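Local structure of fumarylacetoacetate hydrolase (Burkholderia xenovorans, 5TI1) at residues Gly275-Asn278 / Ala279-Ala283; Asp153-Ser157 / Lys158-Thr162; Ser13-Gln16 / Ala17-Asp20; Ala295-Pro298 / Phe299-Ala302; Gly406-Ser409 / Phe410-Gly414. The protein probably hydrolyses fumarylacetoacetate to fumarate and acetoacetate, the last step of phenylalanine and tyrosine breakdown, using a bound divalent metal ion. All coordinates share one frame; numbering follows the deposited sequence.

Contact 1 (Gly275-Asn278 / Ala279-Ala283); sequences GPFN and AKTFA. With NA (sodium ion), chain L.
The carbonyl oxygen of Phe277 is the tight point of this turn, gripped by two backbone N-H groups of the short helix that follows. Lys280 N comes down from above the carbonyl plane to 3.0 Å from Phe277 O, and Thr281 N approaches the same oxygen nearly in line with the C=O bond. The Thr281 methyl closes in as well, CG2 lying 3.1 Å from Phe277 O. Beside them Pro276 meets Lys280 through carbon alone, with proline CB 3.6 Å from lysine CG; beyond this point the lysine chain bends twice and carries NZ off to Ser262.

The other side of the turn is looser and filled by water, although every touching residue is buried. Two waters link Thr281 OG1 to Asn278, one at its backbone O and one at its side-chain OD1, which is 4.3 Å from Thr281 OG1. The first gives a proton to Asn278 O at 2.6 Å. The second rests over the centre of the Phe277 ring. The amide nitrogen of Asn278 turns to His359 of the second subunit, which places this wet side near the dimer interface.

Past the turn, Lys280 O and Ala283 O each bind the sodium ion at 2.4 Å. Asp260, Trp261 and Thr284 complete this sodium site, next to the magnesium centre of the FAH-family active site.

Contact 2 (Asp153-Ser157 / Lys158-Thr162); sequences DFYSS and KEHAT. With MG (magnesium ion), chain K.
Tyr155 and His160 meet as an offset edge-to-face pair: the imidazole turns its edge toward the phenol ring, with the planes at 75° and the centroids 5.3 Å apart. The CD2-NE2 edge of His160 does the touching, both atoms 3.8 Å from Tyr155 CE1. With its CG anti to the backbone N (chi1 177°), His160 swings its ring back from the helix toward the preceding loop. Ala161 comes to the same side of the tyrosine ring as the histidine, but at the other ring carbon, with Ala161 CB 3.8 Å from Tyr155 CE2. Tyr155 probably binds substrate, and His160 is the likely proton acceptor; ND1 of the histidine has a weak hydrogen bond to Glu391.

Ser157 is the N-cap of the helix. Its OG accepts from His160 N at 3.1 Å, and its carbonyl takes the first full helical bond, Ala161 N to Ser157 O at 2.9 Å and almost straight. Ser157 thus holds the first turn with both its side chain and its carbonyl, and so helps to set the place of His160. A water joins Ser157 OG to Glu159 OE1.

At the other end of the segment, Asp153 OD2 binds the magnesium ion at 2.3 Å, together with Glu226, Glu228 and Asp260. Asp153 belongs to strand 151-154, which runs between strands 185-188 and 372-374 of a mixed sheet; the loop through Tyr155, which packs on Leu274 of the second subunit, then leads directly into helix 158-168.

Contact 3 (Ser13-Gln16 / Ala17-Asp20); sequences SDLQ and ATLD
The helix that opens the modelled chain winds down here: Ala17 N still reaches back four residues to Ser13 O at 3.1 Å, whereas Leu19 N bonds only three back, to Gln16 O at 2.9 Å, and a type I beta turn from Ala17 to Asp20 follows. Thr18 carries the side-chain part of the change. Its hydroxyl gives a short hydrogen bond to Leu15 O, OG1 lying 2.6 Å from that oxygen, while its own backbone N makes a weak bond to the same carbonyl. A chi1 of 71° folds OG1 back over the helix end and leaves CG2 against Asp14 O, 3.4 Å away.

Gln16 and Leu19 cross at about a right angle. The glutamine chain bends at chi2 (51°), which brings OE1 up against the leucine, 3.5 Å from Leu19 CB and a little farther from CD1. Thr18 OG1 is also bonded to Arg109, and Asp14, Leu15, Thr18 and Leu19 all touch helix 102-116, while Ser13 and Gln16 are exposed.

This is the C-terminal end of a short surface helix, where a threonine hydroxyl bonds to a carbonyl of the last turn and a type I turn leads the chain away.

Contact 4 (Ala295-Pro298 / Phe299-Ala302); sequences ALEP and FRVA
A helical end tightens into a 3-10 turn and then straightens into a strand: Phe299 N bonds to Leu296 O at 2.8 Å, and one residue on Arg300 N bonds to Glu297 O at 3.1 Å, both donors standing above the carbonyl planes they meet. On one side of the turn Glu297 and Arg300 form a side-on salt bridge. NH2 donates to Glu297 OE1 at 2.8 Å on its syn lone pair, and NE donates to OE2 at 3.0 Å. Carboxylate and guanidinium lie nearly coplanar, 29° apart. The arginine bends at chi3 (-56°), which lays its NE edge against the glutamate.

Phe299 goes the other way. Its ring takes Pro298 CB over one face in a CH-pi contact, 4.2 Å from the centroid, while Ala295 O lies at its edge; Cys423 and Val430 of neighbouring strands also pack on it. A water spans Pro298 O and Arg300 O.

Arg300 has further partners in the carboxylate of Glu249 and the backbone carbonyl of Glu319. With two acidic groups around it, the guanidinium is probably firmly charged, and its bonds along both sides should leave it little freedom to rotate.

Contact 5 (Gly406-Ser409 / Phe410-Gly414); sequences GTRS and FIEDG
Arg408 and Glu412 make a charge contact in which a carboxylate oxygen lies over the face of a guanidinium, the planes 42° apart, at the place where the second strand of a small two-stranded hairpin (400-401 with 407-408) gives way to the loop before strand 416-424. Glu412 OE2 stands 3.0 Å above the guanidinium plane, over its centre, and 3.2 Å from Arg408 NH1. No N-H points at it, which makes the salt bridge one of charges alone. NH1 donates in the guanidinium plane to Thr407 O at 3.0 Å, and NE forms a salt bridge with Asp415. Arg408 gets there by bending at chi2 (-61°), which folds the chain back beside its own strand and brings CD 3.6 Å from Phe410 O.

A water sits in the bend of the chain. It accepts from Ser409 N and donates to Phe410 O, 2.6 Å away, and to Glu412 OE1, tying the second oxygen of the glutamate to the backbone. Ser409 O lies over the face of the Phe410 ring and, though buried, finds no polar partner. The phenylalanine points inward against Lys222 and Asp224.

Together these form the exit from a two-stranded antiparallel beta hairpin, its arginine held between two acidic residues, one over its face, and a backbone carbonyl.

How the contacts relate
Along the chain the order is contact 3, 2, 1, 4, 5, and all but contact 3 belong to the C-terminal FAH-family region. Contacts 1 and 2, with centres 17 Å apart and nearest atoms about 5 Å apart, flank the metal centre: Asp260 binds both the magnesium held by contact 2 and the sodium held by contact 1. Contact 5 is about 20 Å from contact 1 and 24 Å from contact 2, centre to centre. Contacts 3 and 4 occupy the other end of the molecule and touch, Leu19 CD2 lying 3.8 Å from Pro298 CG; the turn after the N-terminal helix thereby packs on the turn before strand 300-301, in the C-terminal region, more than 20 Å from the metals.

Contact 1 (Gly275-Asn278 / Ala279-Ala283)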
loop_
_atom_site.group_PDB
_atom_site.type_symbol
_atom_site.label_atom_id
_atom_site.label_comp_id
_atom_site.label_asym_id
_atom_site.label_seq_id
_atom_site.Cartn_x
_atom_site.Cartn_y
_atom_site.Cartn_z
ATOM N N GLY B 275 7.964 12.493 2.343
ATOM C CA GLY B 275 7.453 11.922 3.567
ATOM C C GLY B 275 8.300 10.803 4.142
ATOM O O GLY B 275 9.329 10.404 3.586
ATOM N N PRO B 276 7.866 10.267 5.280
ATOM C CA PRO B 276 8.600 9.156 5.891
ATOM C C PRO B 276 8.506 7.914 5.022
ATOM O O PRO B 276 7.468 7.624 4.428
ATOM C CB PRO B 276 7.889 8.964 7.232
ATOM C CG PRO B 276 6.491 9.399 6.953
ATOM C CD PRO B 276 6.613 10.561 5.996
ATOM N N PHE B 277 9.607 7.181 4.935
ATOM C CA PHE B 277 9.629 6.042 4.028
ATOM C C PHE B 277 10.345 4.858 4.674
ATOM O O PHE B 277 9.706 4.056 5.363
ATOM C CB PHE B 277 10.275 6.446 2.700
ATOM C CG PHE B 277 10.208 5.379 1.642
ATOM C CD1 PHE B 277 9.012 4.741 1.358
ATOM C CD2 PHE B 277 11.335 5.025 0.926
ATOM C CE1 PHE B 277 8.939 3.771 0.378
ATOM C CE2 PHE B 277 11.277 4.050 -0.045
ATOM C CZ PHE B 277 10.067 3.423 -0.322
ATOM N N ASN B 278 11.668 4.749 4.493
ATOM C CA ASN B 278 12.393 3.639 5.113
ATOM C C ASN B 278 12.277 3.667 6.635
ATOM O O ASN B 278 12.311 2.617 7.281
ATOM C CB ASN B 278 13.856 3.657 4.693
ATOM C CG ASN B 278 14.072 3.075 3.307
ATOM O OD1 ASN B 278 13.201 2.400 2.749
ATOM N ND2 ASN B 278 15.250 3.317 2.755
ATOM N N ALA B 279 12.120 4.850 7.219
ATOM C CA ALA B 279 12.035 4.967 8.665
ATOM C C ALA B 279 10.775 4.344 9.238
ATOM O O ALA B 279 10.704 4.158 10.459
ATOM C CB ALA B 279 12.081 6.432 9.068
ATOM N N LYS B 280 9.777 4.044 8.396
ATOM C CA LYS B 280 8.498 3.517 8.850
ATOM C C LYS B 280 8.213 2.104 8.392
ATOM O O LYS B 280 7.513 1.370 9.093
ATOM C CB LYS B 280 7.345 4.397 8.354
ATOM C CG LYS B 280 7.417 5.823 8.826
ATOM C CD LYS B 280 7.088 5.908 10.282
ATOM C CE LYS B 280 6.393 7.209 10.612
ATOM N NZ LYS B 280 6.021 7.212 12.055
ATOM N N THR B 281 8.703 1.723 7.220
ATOM C CA THR B 281 8.221 0.535 6.541
ATOM C C THR B 281 8.950 -0.732 6.951
ATOM O O THR B 281 8.617 -1.800 6.431
ATOM C CB THR B 281 8.356 0.706 5.031
ATOM O OG1 THR B 281 9.747 0.808 4.704
ATOM C CG2 THR B 281 7.603 1.959 4.556
ATOM N N PHE B 282 9.941 -0.653 7.847
ATOM C CA PHE B 282 10.654 -1.867 8.239
ATOM C C PHE B 282 9.808 -2.771 9.136
ATOM O O PHE B 282 10.092 -3.969 9.226
ATOM C CB PHE B 282 11.981 -1.511 8.927
ATOM C CG PHE B 282 11.820 -0.765 10.227
ATOM C CD1 PHE B 282 11.778 0.617 10.249
ATOM C CD2 PHE B 282 11.735 -1.453 11.426
ATOM C CE1 PHE B 282 11.631 1.305 11.446
ATOM C CE2 PHE B 282 11.592 -0.780 12.623
ATOM C CZ PHE B 282 11.537 0.602 12.635
ATOM N N ALA B 283 8.772 -2.232 9.777
ATOM C CA ALA B 283 7.907 -3.010 10.663
ATOM C C ALA B 283 6.757 -2.162 11.188
ATOM O O ALA B 283 6.959 -1.016 11.592
ATOM C CB ALA B 283 8.685 -3.571 11.859
HETATM NA NA NA L . 6.439 1.284 11.241
HETATM O O HOH W 1 12.332 0.379 5.884
HETATM O O HOH W 2 10.488 1.630 2.289
#

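Contact 2 (Asp153-Ser157 / Lys158-Thr162)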
loop_
_atom_site.group_PDB
_atom_site.type_symbol
_atom_site.label_atom_id
_atom_site.label_comp_id
_atom_site.label_asym_id
_atom_site.label_seq_id
_atom_site.Cartn_x
_atom_site.Cartn_y
_atom_site.Cartn_z
ATOM N N ASP B 153 -1.738 5.730 7.294
ATOM C CA ASP B 153 -1.464 6.195 8.650
ATOM C C ASP B 153 -1.702 7.694 8.745
ATOM O O ASP B 153 -1.229 8.459 7.899
ATOM C CB ASP B 153 -0.040 5.857 9.085
ATOM C CG ASP B 153 0.157 6.011 10.581
ATOM O OD1 ASP B 153 -0.824 5.819 11.348
ATOM O OD2 ASP B 153 1.291 6.341 10.980
ATOM N N PHE B 154 -2.445 8.104 9.768
ATOM C CA PHE B 154 -2.751 9.503 9.964
ATOM C C PHE B 154 -1.840 10.079 11.045
ATOM O O PHE B 154 -0.796 9.499 11.377
ATOM C CB PHE B 154 -4.246 9.650 10.275
ATOM C CG PHE B 154 -5.122 9.342 9.095
ATOM C CD1 PHE B 154 -5.427 10.334 8.163
ATOM C CD2 PHE B 154 -5.598 8.054 8.885
ATOM C CE1 PHE B 154 -6.212 10.050 7.051
ATOM C CE2 PHE B 154 -6.384 7.760 7.770
ATOM C CZ PHE B 154 -6.688 8.763 6.853
ATOM N N TYR B 155 -2.240 11.213 11.611
ATOM C CA TYR B 155 -1.368 12.046 12.427
ATOM C C TYR B 155 -2.246 12.922 13.301
ATOM O O TYR B 155 -1.997 14.121 13.437
ATOM C CB TYR B 155 -0.477 12.891 11.514
ATOM C CG TYR B 155 0.729 13.523 12.162
ATOM C CD1 TYR B 155 1.855 12.766 12.475
ATOM C CD2 TYR B 155 0.771 14.885 12.405
ATOM C CE1 TYR B 155 2.967 13.348 13.038
ATOM C CE2 TYR B 155 1.875 15.477 12.981
ATOM C CZ TYR B 155 2.973 14.706 13.293
ATOM O OH TYR B 155 4.076 15.293 13.863
ATOM N N SER B 156 -3.296 12.339 13.875
ATOM C CA SER B 156 -4.469 13.113 14.265
ATOM C C SER B 156 -4.510 13.431 15.755
ATOM O O SER B 156 -5.591 13.719 16.283
ATOM C CB SER B 156 -5.748 12.386 13.846
ATOM O OG SER B 156 -5.860 12.277 12.432
ATOM N N SER B 157 -3.368 13.394 16.441
ATOM C CA SER B 157 -3.286 13.808 17.840
ATOM C C SER B 157 -2.736 15.227 17.916
ATOM O O SER B 157 -1.594 15.477 17.509
ATOM C CB SER B 157 -2.406 12.859 18.651
ATOM O OG SER B 157 -2.153 13.368 19.955
ATOM N N LYS B 158 -3.547 16.152 18.444
ATOM C CA LYS B 158 -3.082 17.528 18.594
ATOM C C LYS B 158 -1.901 17.609 19.553
ATOM O O LYS B 158 -0.939 18.344 19.301
ATOM C CB LYS B 158 -4.221 18.435 19.067
ATOM C CG LYS B 158 -3.869 19.907 18.994
ATOM C CD LYS B 158 -5.081 20.798 19.264
ATOM C CE LYS B 158 -4.737 22.270 19.084
ATOM N NZ LYS B 158 -5.936 23.161 19.203
ATOM N N GLU B 159 -1.953 16.857 20.655
ATOM C CA GLU B 159 -0.860 16.878 21.627
ATOM C C GLU B 159 0.429 16.337 21.022
ATOM O O GLU B 159 1.525 16.846 21.299
ATOM C CB GLU B 159 -1.246 16.066 22.869
ATOM C CG GLU B 159 -2.452 16.602 23.658
ATOM C CD GLU B 159 -3.795 16.153 23.086
ATOM O OE1 GLU B 159 -3.835 15.686 21.923
ATOM O OE2 GLU B 159 -4.814 16.264 23.801
ATOM N N HIS B 160 0.319 15.296 20.201
ATOM C CA HIS B 160 1.496 14.747 19.537
ATOM C C HIS B 160 2.067 15.736 18.528
ATOM O O HIS B 160 3.274 16.007 18.521
ATOM C CB HIS B 160 1.137 13.432 18.854
ATOM C CG HIS B 160 2.273 12.830 18.090
ATOM N ND1 HIS B 160 3.315 12.172 18.707
ATOM C CD2 HIS B 160 2.546 12.809 16.764
ATOM C CE1 HIS B 160 4.175 11.758 17.793
ATOM N NE2 HIS B 160 3.735 12.135 16.607
ATOM N N ALA B 161 1.210 16.280 17.655
ATOM C CA ALA B 161 1.665 17.274 16.692
ATOM C C ALA B 161 2.236 18.494 17.391
ATOM O O ALA B 161 3.177 19.118 16.886
ATOM C CB ALA B 161 0.514 17.682 15.771
ATOM N N THR B 162 1.669 18.855 18.547
ATOM C CA THR B 162 2.210 19.959 19.333
ATOM C C THR B 162 3.573 19.599 19.908
ATOM O O THR B 162 4.539 20.359 19.760
ATOM C CB THR B 162 1.235 20.336 20.448
ATOM O OG1 THR B 162 -0.008 20.752 19.870
ATOM C CG2 THR B 162 1.799 21.468 21.294
HETATM MG MG MG K . 2.557 6.664 12.822
HETATM O O HOH W 3 -4.744 12.754 21.318
#

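Contact 3 (Ser13-Gln16 / Ala17-Asp20)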
loop_
_atom_site.group_PDB
_atom_site.type_symbol
_atom_site.label_atom_id
_atom_site.label_comp_id
_atom_site.label_asym_id
_atom_site.label_seq_id
_atom_site.Cartn_x
_atom_site.Cartn_y
_atom_site.Cartn_z
ATOM N N SER B 13 -32.875 -4.984 18.688
ATOM C CA SER B 13 -33.033 -5.334 20.094
ATOM C C SER B 13 -32.123 -6.499 20.467
ATOM O O SER B 13 -31.579 -6.545 21.579
ATOM C CB SER B 13 -34.495 -5.666 20.384
ATOM O OG SER B 13 -34.631 -6.239 21.667
ATOM N N ASP B 14 -31.953 -7.453 19.547
ATOM C CA ASP B 14 -30.986 -8.527 19.746
ATOM C C ASP B 14 -29.576 -7.974 19.888
ATOM O O ASP B 14 -28.803 -8.426 20.741
ATOM C CB ASP B 14 -31.032 -9.505 18.573
ATOM C CG ASP B 14 -32.268 -10.358 18.571
ATOM O OD1 ASP B 14 -32.829 -10.600 19.659
ATOM O OD2 ASP B 14 -32.665 -10.802 17.475
ATOM N N LEU B 15 -29.218 -7.013 19.033
ATOM C CA LEU B 15 -27.898 -6.406 19.110
ATOM C C LEU B 15 -27.696 -5.699 20.442
ATOM O O LEU B 15 -26.612 -5.765 21.035
ATOM C CB LEU B 15 -27.708 -5.437 17.945
ATOM C CG LEU B 15 -26.365 -4.708 17.893
ATOM C CD1 LEU B 15 -25.217 -5.687 17.673
ATOM C CD2 LEU B 15 -26.387 -3.641 16.821
ATOM N N GLN B 16 -28.736 -5.028 20.940
ATOM C CA GLN B 16 -28.612 -4.307 22.200
ATOM C C GLN B 16 -28.358 -5.257 23.363
ATOM O O GLN B 16 -27.574 -4.946 24.270
ATOM C CB GLN B 16 -29.870 -3.480 22.460
ATOM C CG GLN B 16 -29.755 -2.626 23.707
ATOM C CD GLN B 16 -28.482 -1.803 23.703
ATOM O OE1 GLN B 16 -27.557 -2.065 24.476
ATOM N NE2 GLN B 16 -28.420 -0.811 22.815
ATOM N N ALA B 17 -29.011 -6.424 23.354
ATOM C CA ALA B 17 -28.827 -7.386 24.435
ATOM C C ALA B 17 -27.370 -7.811 24.574
ATOM O O ALA B 17 -26.914 -8.090 25.688
ATOM C CB ALA B 17 -29.722 -8.605 24.209
ATOM N N THR B 18 -26.623 -7.855 23.463
ATOM C CA THR B 18 -25.219 -8.257 23.503
ATOM C C THR B 18 -24.333 -7.221 24.185
ATOM O O THR B 18 -23.185 -7.530 24.519
ATOM C CB THR B 18 -24.695 -8.507 22.084
ATOM O OG1 THR B 18 -24.570 -7.258 21.389
ATOM C CG2 THR B 18 -25.617 -9.443 21.311
ATOM N N LEU B 19 -24.824 -5.999 24.367
ATOM C CA LEU B 19 -24.068 -4.922 24.992
ATOM C C LEU B 19 -24.364 -4.784 26.476
ATOM O O LEU B 19 -23.728 -3.968 27.150
ATOM C CB LEU B 19 -24.369 -3.599 24.283
ATOM C CG LEU B 19 -24.117 -3.593 22.776
ATOM C CD1 LEU B 19 -24.532 -2.275 22.170
ATOM C CD2 LEU B 19 -22.630 -3.881 22.521
ATOM N N ASP B 20 -25.310 -5.550 26.986
ATOM C CA ASP B 20 -25.799 -5.446 28.355
ATOM C C ASP B 20 -24.711 -5.815 29.360
ATOM O O ASP B 20 -24.331 -6.990 29.438
ATOM C CB ASP B 20 -27.021 -6.357 28.514
ATOM C CG ASP B 20 -27.584 -6.359 29.929
ATOM O OD1 ASP B 20 -27.125 -5.570 30.784
ATOM O OD2 ASP B 20 -28.501 -7.165 30.187
#

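Contact 4 (Ala295-Pro298 / Phe299-Ala302)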
loop_
_atom_site.group_PDB
_atom_site.type_symbol
_atom_site.label_atom_id
_atom_site.label_comp_id
_atom_site.label_asym_id
_atom_site.label_seq_id
_atom_site.Cartn_x
_atom_site.Cartn_y
_atom_site.Cartn_z
ATOM N N ALA B 295 -19.143 -3.690 19.269
ATOM C CA ALA B 295 -18.782 -3.946 20.660
ATOM C C ALA B 295 -18.320 -2.675 21.359
ATOM O O ALA B 295 -18.457 -2.555 22.579
ATOM C CB ALA B 295 -17.694 -5.025 20.741
ATOM N N LEU B 296 -17.784 -1.713 20.608
ATOM C CA LEU B 296 -17.302 -0.464 21.184
ATOM C C LEU B 296 -18.392 0.583 21.366
ATOM O O LEU B 296 -18.134 1.616 21.998
ATOM C CB LEU B 296 -16.203 0.125 20.310
ATOM C CG LEU B 296 -14.941 -0.742 20.253
ATOM C CD1 LEU B 296 -14.150 -0.369 19.035
ATOM C CD2 LEU B 296 -14.122 -0.536 21.505
ATOM N N GLU B 297 -19.581 0.351 20.813
ATOM C CA GLU B 297 -20.654 1.337 20.913
ATOM C C GLU B 297 -20.915 1.815 22.338
ATOM O O GLU B 297 -21.039 3.036 22.526
ATOM C CB GLU B 297 -21.936 0.775 20.279
ATOM C CG GLU B 297 -23.094 1.764 20.258
ATOM C CD GLU B 297 -22.760 3.036 19.496
ATOM O OE1 GLU B 297 -22.000 2.968 18.510
ATOM O OE2 GLU B 297 -23.244 4.110 19.897
ATOM N N PRO B 298 -20.954 0.955 23.371
ATOM C CA PRO B 298 -21.172 1.463 24.740
ATOM C C PRO B 298 -20.099 2.418 25.232
ATOM O O PRO B 298 -20.273 3.006 26.303
ATOM C CB PRO B 298 -21.193 0.187 25.599
ATOM C CG PRO B 298 -21.548 -0.902 24.651
ATOM C CD PRO B 298 -20.910 -0.521 23.350
ATOM N N PHE B 299 -19.000 2.597 24.497
ATOM C CA PHE B 299 -17.908 3.443 24.957
ATOM C C PHE B 299 -17.717 4.667 24.072
ATOM O O PHE B 299 -16.727 5.386 24.228
ATOM C CB PHE B 299 -16.629 2.598 25.078
ATOM C CG PHE B 299 -16.848 1.339 25.862
ATOM C CD1 PHE B 299 -16.834 1.364 27.249
ATOM C CD2 PHE B 299 -17.145 0.149 25.219
ATOM C CE1 PHE B 299 -17.072 0.216 27.989
ATOM C CE2 PHE B 299 -17.389 -1.005 25.952
ATOM C CZ PHE B 299 -17.354 -0.967 27.343
ATOM N N ARG B 300 -18.672 4.943 23.183
ATOM C CA ARG B 300 -18.659 6.164 22.389
ATOM C C ARG B 300 -18.820 7.390 23.286
ATOM O O ARG B 300 -19.639 7.402 24.210
ATOM C CB ARG B 300 -19.775 6.108 21.340
ATOM C CG ARG B 300 -19.973 7.379 20.536
ATOM C CD ARG B 300 -21.249 7.292 19.703
ATOM N NE ARG B 300 -21.262 6.118 18.828
ATOM C CZ ARG B 300 -20.703 6.072 17.620
ATOM N NH1 ARG B 300 -20.075 7.132 17.129
ATOM N NH2 ARG B 300 -20.773 4.964 16.898
ATOM N N VAL B 301 -18.012 8.421 23.025
ATOM C CA VAL B 301 -17.975 9.630 23.838
ATOM C C VAL B 301 -17.734 10.829 22.931
ATOM O O VAL B 301 -17.417 10.697 21.743
ATOM C CB VAL B 301 -16.887 9.581 24.937
ATOM C CG1 VAL B 301 -17.229 8.549 26.004
ATOM C CG2 VAL B 301 -15.521 9.307 24.319
ATOM N N ALA B 302 -17.881 12.014 23.518
ATOM C CA ALA B 302 -17.720 13.257 22.778
ATOM C C ALA B 302 -16.253 13.511 22.443
ATOM O O ALA B 302 -15.388 13.506 23.326
ATOM C CB ALA B 302 -18.286 14.421 23.582
HETATM O O HOH W 4 -19.706 5.376 26.734
#

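Contact 5 (Gly406-Ser409 / Phe410-Gly414)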
loop_
_atom_site.group_PDB
_atom_site.type_symbol
_atom_site.label_atom_id
_atom_site.label_comp_id
_atom_site.label_asym_id
_atom_site.label_seq_id
_atom_site.Cartn_x
_atom_site.Cartn_y
_atom_site.Cartn_z
ATOM N N GLY B 406 16.552 1.037 35.458
ATOM C CA GLY B 406 17.120 1.389 34.176
ATOM C C GLY B 406 16.531 2.676 33.627
ATOM O O GLY B 406 15.493 3.169 34.078
ATOM N N THR B 407 17.216 3.233 32.626
ATOM C CA THR B 407 16.778 4.469 31.988
ATOM C C THR B 407 16.705 4.273 30.479
ATOM O O THR B 407 17.514 3.550 29.894
ATOM C CB THR B 407 17.716 5.645 32.337
ATOM O OG1 THR B 407 19.014 5.417 31.779
ATOM C CG2 THR B 407 17.853 5.789 33.852
ATOM N N ARG B 408 15.719 4.901 29.846
ATOM C CA ARG B 408 15.575 4.802 28.402
ATOM C C ARG B 408 15.437 6.186 27.802
ATOM O O ARG B 408 14.680 7.020 28.313
ATOM C CB ARG B 408 14.365 3.942 28.010
ATOM C CG ARG B 408 14.596 2.447 28.167
ATOM C CD ARG B 408 15.742 1.967 27.281
ATOM N NE ARG B 408 15.946 0.527 27.371
ATOM C CZ ARG B 408 16.671 -0.072 28.315
ATOM N NH1 ARG B 408 17.251 0.646 29.269
ATOM N NH2 ARG B 408 16.818 -1.395 28.305
ATOM N N SER B 409 16.173 6.428 26.722
ATOM C CA SER B 409 15.852 7.530 25.829
ATOM C C SER B 409 15.053 6.965 24.665
ATOM O O SER B 409 13.839 7.166 24.593
ATOM C CB SER B 409 17.115 8.245 25.358
ATOM O OG SER B 409 17.635 9.045 26.402
ATOM N N PHE B 410 15.708 6.225 23.777
ATOM C CA PHE B 410 15.017 5.464 22.744
ATOM C C PHE B 410 15.162 3.970 23.038
ATOM O O PHE B 410 15.759 3.571 24.041
ATOM C CB PHE B 410 15.529 5.867 21.357
ATOM C CG PHE B 410 15.124 7.260 20.964
ATOM C CD1 PHE B 410 13.870 7.502 20.407
ATOM C CD2 PHE B 410 15.962 8.334 21.205
ATOM C CE1 PHE B 410 13.475 8.795 20.067
ATOM C CE2 PHE B 410 15.583 9.623 20.875
ATOM C CZ PHE B 410 14.332 9.861 20.301
ATOM N N ILE B 411 14.567 3.142 22.173
ATOM C CA ILE B 411 14.514 1.705 22.419
ATOM C C ILE B 411 15.887 1.072 22.211
ATOM O O ILE B 411 16.606 1.391 21.256
ATOM C CB ILE B 411 13.476 1.037 21.504
ATOM C CG1 ILE B 411 12.070 1.597 21.748
ATOM C CG2 ILE B 411 13.481 -0.473 21.713
ATOM C CD1 ILE B 411 11.100 1.217 20.632
ATOM N N GLU B 412 16.241 0.145 23.083
ATOM C CA GLU B 412 17.513 -0.550 22.998
ATOM C C GLU B 412 17.293 -2.005 22.598
ATOM O O GLU B 412 16.173 -2.528 22.665
ATOM C CB GLU B 412 18.272 -0.421 24.330
ATOM C CG GLU B 412 19.179 0.798 24.310
ATOM C CD GLU B 412 19.331 1.458 25.645
ATOM O OE1 GLU B 412 19.683 2.657 25.668
ATOM O OE2 GLU B 412 19.108 0.787 26.673
ATOM N N ASP B 413 18.373 -2.638 22.126
ATOM C CA ASP B 413 18.300 -4.020 21.671
ATOM C C ASP B 413 17.865 -4.932 22.812
ATOM O O ASP B 413 18.287 -4.764 23.958
ATOM C CB ASP B 413 19.656 -4.471 21.119
ATOM C CG ASP B 413 20.029 -3.773 19.810
ATOM O OD1 ASP B 413 19.172 -3.092 19.199
ATOM O OD2 ASP B 413 21.191 -3.922 19.381
ATOM N N GLY B 414 16.997 -5.892 22.494
ATOM C CA GLY B 414 16.452 -6.781 23.493
ATOM C C GLY B 414 15.300 -6.218 24.313
ATOM O O GLY B 414 14.721 -6.964 25.117
HETATM O O HOH W 5 17.715 4.485 25.450
#